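Local coordinates for orotidine 5'-phosphate decarboxylase (Streptomyces avermitilis, PDB 3V75), which probably catalyses the decarboxylation of orotidine 5'-phosphate to UMP, the last step of the de novo route to that nucleotide, at residues 44-49 against 272-277; 62-67 against 97-102. All coordinates share one frame; numbering follows the deposited sequence.

Interaction 1: residues 44-49 against 272-277; sequences GIDPHA and GVLRHG
Leu274 turns its CG anti to its own carbonyl carbon (chi1 -61°), and with chi2 near 172° this carries both methyl groups to the Gly44 carbonyl, one residue before the strand ends. CD1 lies 3.3 Å from Gly44 O and CD2 3.5 Å from the same oxygen, so the fork of the leucine straddles the carbonyl oxygen, as an unforked side chain could not. CD1 also lies 3.9 Å from Asp46 N, just past the strand. Asp46, whose side chain runs at about a right angle to the leucine, presents CB and OD2 to that methyl, while OD2 is hydrogen-bonded to Ser270 OG, just before helix 271-274. Leu274 covers Gly44 O and Asp46 N, buried polar atoms for which no hydrogen-bonding partner is found in the model. Glycine suits position 44 because a CB there would run into Asp46 OD2. Were Leu274 replaced by an alanine, both methyls would go, which would probably open a gap over Gly44 O. In this TIM barrel the contact joins the C-terminal end of the first strand, 42-45, to the short helix 271-274 after the last, 265-269, its neighbour; Leu274 also touches Val71 of helix 61-75, and Val273 packs on helix 280-299.

Interaction 2: residues 62-67 against 97-102; sequences AGLERF and VAVLEK
Leu64 and Val99 point past one another, each toward the other's helix, between two helices that run almost parallel: the axes of segments 62-67 and 97-102 approach to 9.9 Å, at an angle of 10°. The meeting is made by Leu64 CD2, which lies 3.9 Å from Val99 CB and nearly as close to both of its methyls. Val99 in turn spreads its two branches over the neighbouring helix: CG1 reaches the backbone at Glu65 CA (3.8 Å), and CG2 touches Glu65 CB (3.9 Å). A compact beta-branched residue suits this place, where the nearest CA atoms, of Glu65 and Val99, are 5.9 Å apart. Farther out, Glu65 extends with CG anti to its backbone N (chi1 179°), while Lys102 folds back through its last two torsions toward it. The two chains cross obliquely and end in a salt bridge, Lys102 NZ to Glu65 OE2 at 3.1 Å; the ammonium meets OE2 on its anti side, 20° out of the carboxylate plane. Long, flexible charged residues fit this outer margin, whereas Leu64 and Val99 face inward and share Phe89 as a neighbour. Nearly parallel packing of helices 61-75 and 93-109, which flank strand 81-84 in sequence, is characteristic of the outer helical layer of a TIM barrel.

Interaction 1 is buried throughout, whereas interaction 2 runs from a buried apolar side to an exposed charged one. Interaction 1 joins a strand end to a short helix and has no hydrogen bond across it; interaction 2 joins two helices of the outer layer and adds a salt bridge at its outer margin. They share no segment, yet they touch: Pro47 CG packs 3.3 Å from Leu64 CD1, and Phe67 reaches both Pro47 and Leu274, so helix 61-75 borders both contacts. Interaction 1 also lies nearer the predicted active site, the side chain of Asp46 being about 9 Å from that of Lys119, the predicted proton donor, while interaction 2 lies away from it, beside the second subunit.

Interaction 1: residues 44-49 against 272-277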
loop_
_atom_site.group_PDB
_atom_site.type_symbol
_atom_site.label_atom_id
_atom_site.label_comp_id
_atom_site.label_asym_id
_atom_site.label_seq_id
_atom_site.Cartn_x
_atom_site.Cartn_y
_atom_site.Cartn_z
ATOM N N GLY A 44 -9.411 -12.645 -10.764
ATOM C CA GLY A 44 -9.104 -12.175 -9.420
ATOM C C GLY A 44 -9.224 -13.313 -8.424
ATOM O O GLY A 44 -10.029 -14.251 -8.594
ATOM N N ILE A 45 -8.425 -13.269 -7.358
ATOM C CA ILE A 45 -8.686 -14.157 -6.226
ATOM C C ILE A 45 -9.084 -13.196 -5.109
ATOM O O ILE A 45 -8.218 -12.543 -4.466
ATOM C CB ILE A 45 -7.475 -15.005 -5.839
ATOM C CG1 ILE A 45 -6.939 -15.761 -7.055
ATOM C CG2 ILE A 45 -7.835 -15.981 -4.704
ATOM C CD1 ILE A 45 -5.744 -16.716 -6.750
ATOM N N ASP A 46 -10.402 -13.071 -4.902
ATOM C CA ASP A 46 -10.987 -11.984 -4.130
ATOM C C ASP A 46 -11.885 -12.514 -3.017
ATOM O O ASP A 46 -13.120 -12.452 -3.130
ATOM C CB ASP A 46 -11.839 -11.095 -5.058
ATOM C CG ASP A 46 -11.015 -10.406 -6.096
ATOM O OD1 ASP A 46 -9.937 -9.888 -5.769
ATOM O OD2 ASP A 46 -11.413 -10.397 -7.280
ATOM N N PRO A 47 -11.295 -13.086 -1.958
ATOM C CA PRO A 47 -12.106 -13.733 -0.917
ATOM C C PRO A 47 -12.657 -12.697 0.066
ATOM O O PRO A 47 -12.361 -12.753 1.278
ATOM C CB PRO A 47 -11.111 -14.678 -0.214
ATOM C CG PRO A 47 -9.762 -13.963 -0.428
ATOM C CD PRO A 47 -9.859 -13.379 -1.831
ATOM N N HIS A 48 -13.436 -11.743 -0.428
ATOM C CA HIS A 48 -14.125 -10.833 0.493
ATOM C C HIS A 48 -15.314 -11.512 1.143
ATOM O O HIS A 48 -15.789 -12.566 0.682
ATOM C CB HIS A 48 -14.530 -9.506 -0.169
ATOM C CG HIS A 48 -15.184 -9.642 -1.504
ATOM N ND1 HIS A 48 -16.465 -10.141 -1.668
ATOM C CD2 HIS A 48 -14.753 -9.286 -2.742
ATOM C CE1 HIS A 48 -16.788 -10.093 -2.950
ATOM N NE2 HIS A 48 -15.763 -9.590 -3.626
ATOM N N ALA A 49 -15.792 -10.925 2.234
ATOM C CA ALA A 49 -16.856 -11.567 2.996
ATOM C C ALA A 49 -18.112 -11.873 2.157
ATOM O O ALA A 49 -18.729 -12.909 2.381
ATOM C CB ALA A 49 -17.235 -10.734 4.254
ATOM N N GLY A 272 -17.597 -12.139 -12.312
ATOM C CA GLY A 272 -18.079 -12.857 -13.486
ATOM C C GLY A 272 -17.623 -14.298 -13.525
ATOM O O GLY A 272 -18.310 -15.165 -14.129
ATOM N N VAL A 273 -16.456 -14.580 -12.932
ATOM C CA VAL A 273 -16.007 -15.965 -12.774
ATOM C C VAL A 273 -16.286 -16.498 -11.364
ATOM O O VAL A 273 -16.877 -17.576 -11.195
ATOM C CB VAL A 273 -14.487 -16.119 -13.110
ATOM C CG1 VAL A 273 -13.962 -17.480 -12.695
ATOM C CG2 VAL A 273 -14.265 -15.897 -14.621
ATOM N N LEU A 274 -15.874 -15.744 -10.359
ATOM C CA LEU A 274 -15.923 -16.217 -8.987
ATOM C C LEU A 274 -17.311 -16.509 -8.451
ATOM O O LEU A 274 -17.449 -17.362 -7.554
ATOM C CB LEU A 274 -15.206 -15.230 -8.040
ATOM C CG LEU A 274 -13.706 -15.026 -8.364
ATOM C CD1 LEU A 274 -13.129 -13.886 -7.498
ATOM C CD2 LEU A 274 -12.854 -16.327 -8.174
ATOM N N ARG A 275 -18.337 -15.815 -8.950
ATOM C CA ARG A 275 -19.679 -16.091 -8.414
ATOM C C ARG A 275 -20.129 -17.515 -8.708
ATOM O O ARG A 275 -21.090 -17.993 -8.090
ATOM C CB ARG A 275 -20.728 -15.135 -8.977
ATOM C CG ARG A 275 -21.051 -15.318 -10.453
ATOM C CD ARG A 275 -22.135 -14.316 -10.833
ATOM N NE ARG A 275 -22.545 -14.408 -12.229
ATOM C CZ ARG A 275 -23.459 -15.255 -12.691
ATOM N NH1 ARG A 275 -24.024 -16.126 -11.867
ATOM N NH2 ARG A 275 -23.774 -15.247 -13.988
ATOM N N HIS A 276 -19.467 -18.188 -9.652
ATOM C CA HIS A 276 -19.836 -19.563 -10.009
ATOM C C HIS A 276 -19.275 -20.621 -9.080
ATOM O O HIS A 276 -19.698 -21.774 -9.140
ATOM C CB HIS A 276 -19.444 -19.853 -11.445
ATOM C CG HIS A 276 -20.192 -19.004 -12.412
ATOM N ND1 HIS A 276 -21.505 -19.252 -12.732
ATOM C CD2 HIS A 276 -19.834 -17.878 -13.079
ATOM C CE1 HIS A 276 -21.924 -18.327 -13.585
ATOM N NE2 HIS A 276 -20.931 -17.482 -13.813
ATOM N N GLY A 277 -18.333 -20.261 -8.213
ATOM C CA GLY A 277 -17.880 -21.190 -7.200
ATOM C C GLY A 277 -18.989 -21.425 -6.183
ATOM O O GLY A 277 -19.967 -20.663 -6.097
#

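Interaction 2: residues 62-67 against 97-102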
loop_
_atom_site.group_PDB
_atom_site.type_symbol
_atom_site.label_atom_id
_atom_site.label_comp_id
_atom_site.label_asym_id
_atom_site.label_seq_id
_atom_site.Cartn_x
_atom_site.Cartn_y
_atom_site.Cartn_z
ATOM N N ALA A 62 -10.441 -20.041 7.944
ATOM C CA ALA A 62 -10.782 -21.340 7.331
ATOM C C ALA A 62 -11.579 -21.161 6.019
ATOM O O ALA A 62 -11.332 -21.875 5.041
ATOM C CB ALA A 62 -11.561 -22.219 8.328
ATOM N N GLY A 63 -12.509 -20.195 6.000
ATOM C CA GLY A 63 -13.274 -19.890 4.799
ATOM C C GLY A 63 -12.394 -19.319 3.698
ATOM O O GLY A 63 -12.457 -19.734 2.517
ATOM N N LEU A 64 -11.560 -18.352 4.090
ATOM C CA LEU A 64 -10.553 -17.765 3.195
ATOM C C LEU A 64 -9.717 -18.841 2.520
ATOM O O LEU A 64 -9.480 -18.821 1.289
ATOM C CB LEU A 64 -9.611 -16.888 4.034
ATOM C CG LEU A 64 -8.450 -16.235 3.280
ATOM C CD1 LEU A 64 -8.970 -14.958 2.661
ATOM C CD2 LEU A 64 -7.330 -15.869 4.283
ATOM N N GLU A 65 -9.254 -19.773 3.330
ATOM C CA GLU A 65 -8.397 -20.832 2.852
ATOM C C GLU A 65 -9.130 -21.793 1.892
ATOM O O GLU A 65 -8.580 -22.189 0.858
ATOM C CB GLU A 65 -7.839 -21.581 4.043
ATOM C CG GLU A 65 -6.956 -22.732 3.707
ATOM C CD GLU A 65 -6.452 -23.422 4.988
ATOM O OE1 GLU A 65 -7.278 -23.684 5.927
ATOM O OE2 GLU A 65 -5.238 -23.747 5.062
ATOM N N ARG A 66 -10.366 -22.175 2.234
ATOM C CA ARG A 66 -11.116 -23.090 1.362
ATOM C C ARG A 66 -11.419 -22.437 0.002
ATOM O O ARG A 66 -11.309 -23.077 -1.061
ATOM C CB ARG A 66 -12.414 -23.493 2.054
ATOM C CG ARG A 66 -13.259 -24.455 1.230
ATOM C CD ARG A 66 -12.513 -25.776 1.036
ATOM N NE ARG A 66 -11.865 -25.885 -0.286
ATOM C CZ ARG A 66 -11.206 -26.975 -0.709
ATOM N NH1 ARG A 66 -11.115 -28.038 0.094
ATOM N NH2 ARG A 66 -10.688 -27.052 -1.947
ATOM N N PHE A 67 -11.800 -21.166 0.046
ATOM C CA PHE A 67 -12.082 -20.393 -1.171
ATOM C C PHE A 67 -10.832 -20.377 -2.064
ATOM O O PHE A 67 -10.882 -20.686 -3.267
ATOM C CB PHE A 67 -12.447 -18.968 -0.766
ATOM C CG PHE A 67 -12.723 -18.038 -1.911
ATOM C CD1 PHE A 67 -11.689 -17.367 -2.557
ATOM C CD2 PHE A 67 -14.032 -17.785 -2.323
ATOM C CE1 PHE A 67 -11.942 -16.489 -3.596
ATOM C CE2 PHE A 67 -14.303 -16.877 -3.372
ATOM C CZ PHE A 67 -13.248 -16.239 -4.014
ATOM N N VAL A 97 -2.131 -13.950 5.640
ATOM C CA VAL A 97 -0.958 -13.865 4.770
ATOM C C VAL A 97 -0.355 -15.250 4.480
ATOM O O VAL A 97 0.131 -15.505 3.367
ATOM C CB VAL A 97 0.083 -12.838 5.325
ATOM C CG1 VAL A 97 1.343 -12.775 4.414
ATOM C CG2 VAL A 97 -0.566 -11.435 5.461
ATOM N N ALA A 98 -0.409 -16.150 5.462
ATOM C CA ALA A 98 0.071 -17.513 5.259
ATOM C C ALA A 98 -0.769 -18.231 4.182
ATOM O O ALA A 98 -0.222 -18.932 3.311
ATOM C CB ALA A 98 0.051 -18.295 6.596
ATOM N N VAL A 99 -2.090 -18.036 4.211
ATOM C CA VAL A 99 -2.938 -18.597 3.123
ATOM C C VAL A 99 -2.539 -17.981 1.782
ATOM O O VAL A 99 -2.471 -18.673 0.772
ATOM C CB VAL A 99 -4.430 -18.337 3.401
ATOM C CG1 VAL A 99 -5.266 -18.755 2.182
ATOM C CG2 VAL A 99 -4.868 -19.116 4.652
ATOM N N LEU A 100 -2.270 -16.669 1.780
ATOM C CA LEU A 100 -1.853 -15.997 0.556
ATOM C C LEU A 100 -0.554 -16.583 -0.001
ATOM O O LEU A 100 -0.436 -16.818 -1.210
ATOM C CB LEU A 100 -1.696 -14.490 0.781
ATOM C CG LEU A 100 -1.281 -13.633 -0.412
ATOM C CD1 LEU A 100 -2.255 -13.768 -1.581
ATOM C CD2 LEU A 100 -1.210 -12.186 0.083
ATOM N N GLU A 101 0.407 -16.849 0.887
ATOM C CA GLU A 101 1.666 -17.464 0.459
ATOM C C GLU A 101 1.418 -18.773 -0.267
ATOM O O GLU A 101 1.983 -19.025 -1.345
ATOM C CB GLU A 101 2.571 -17.717 1.679
ATOM C CG GLU A 101 3.151 -16.423 2.245
ATOM C CD GLU A 101 3.805 -16.604 3.603
ATOM O OE1 GLU A 101 3.431 -17.520 4.376
ATOM O OE2 GLU A 101 4.718 -15.783 3.902
ATOM N N LYS A 102 0.593 -19.624 0.339
ATOM C CA LYS A 102 0.351 -20.962 -0.234
ATOM C C LYS A 102 -0.384 -20.862 -1.560
ATOM O O LYS A 102 -0.107 -21.601 -2.507
ATOM C CB LYS A 102 -0.491 -21.813 0.706
ATOM C CG LYS A 102 0.152 -22.181 1.979
ATOM C CD LYS A 102 -0.731 -23.217 2.725
ATOM C CE LYS A 102 -2.238 -23.075 2.349
ATOM N NZ LYS A 102 -3.028 -22.292 3.445
#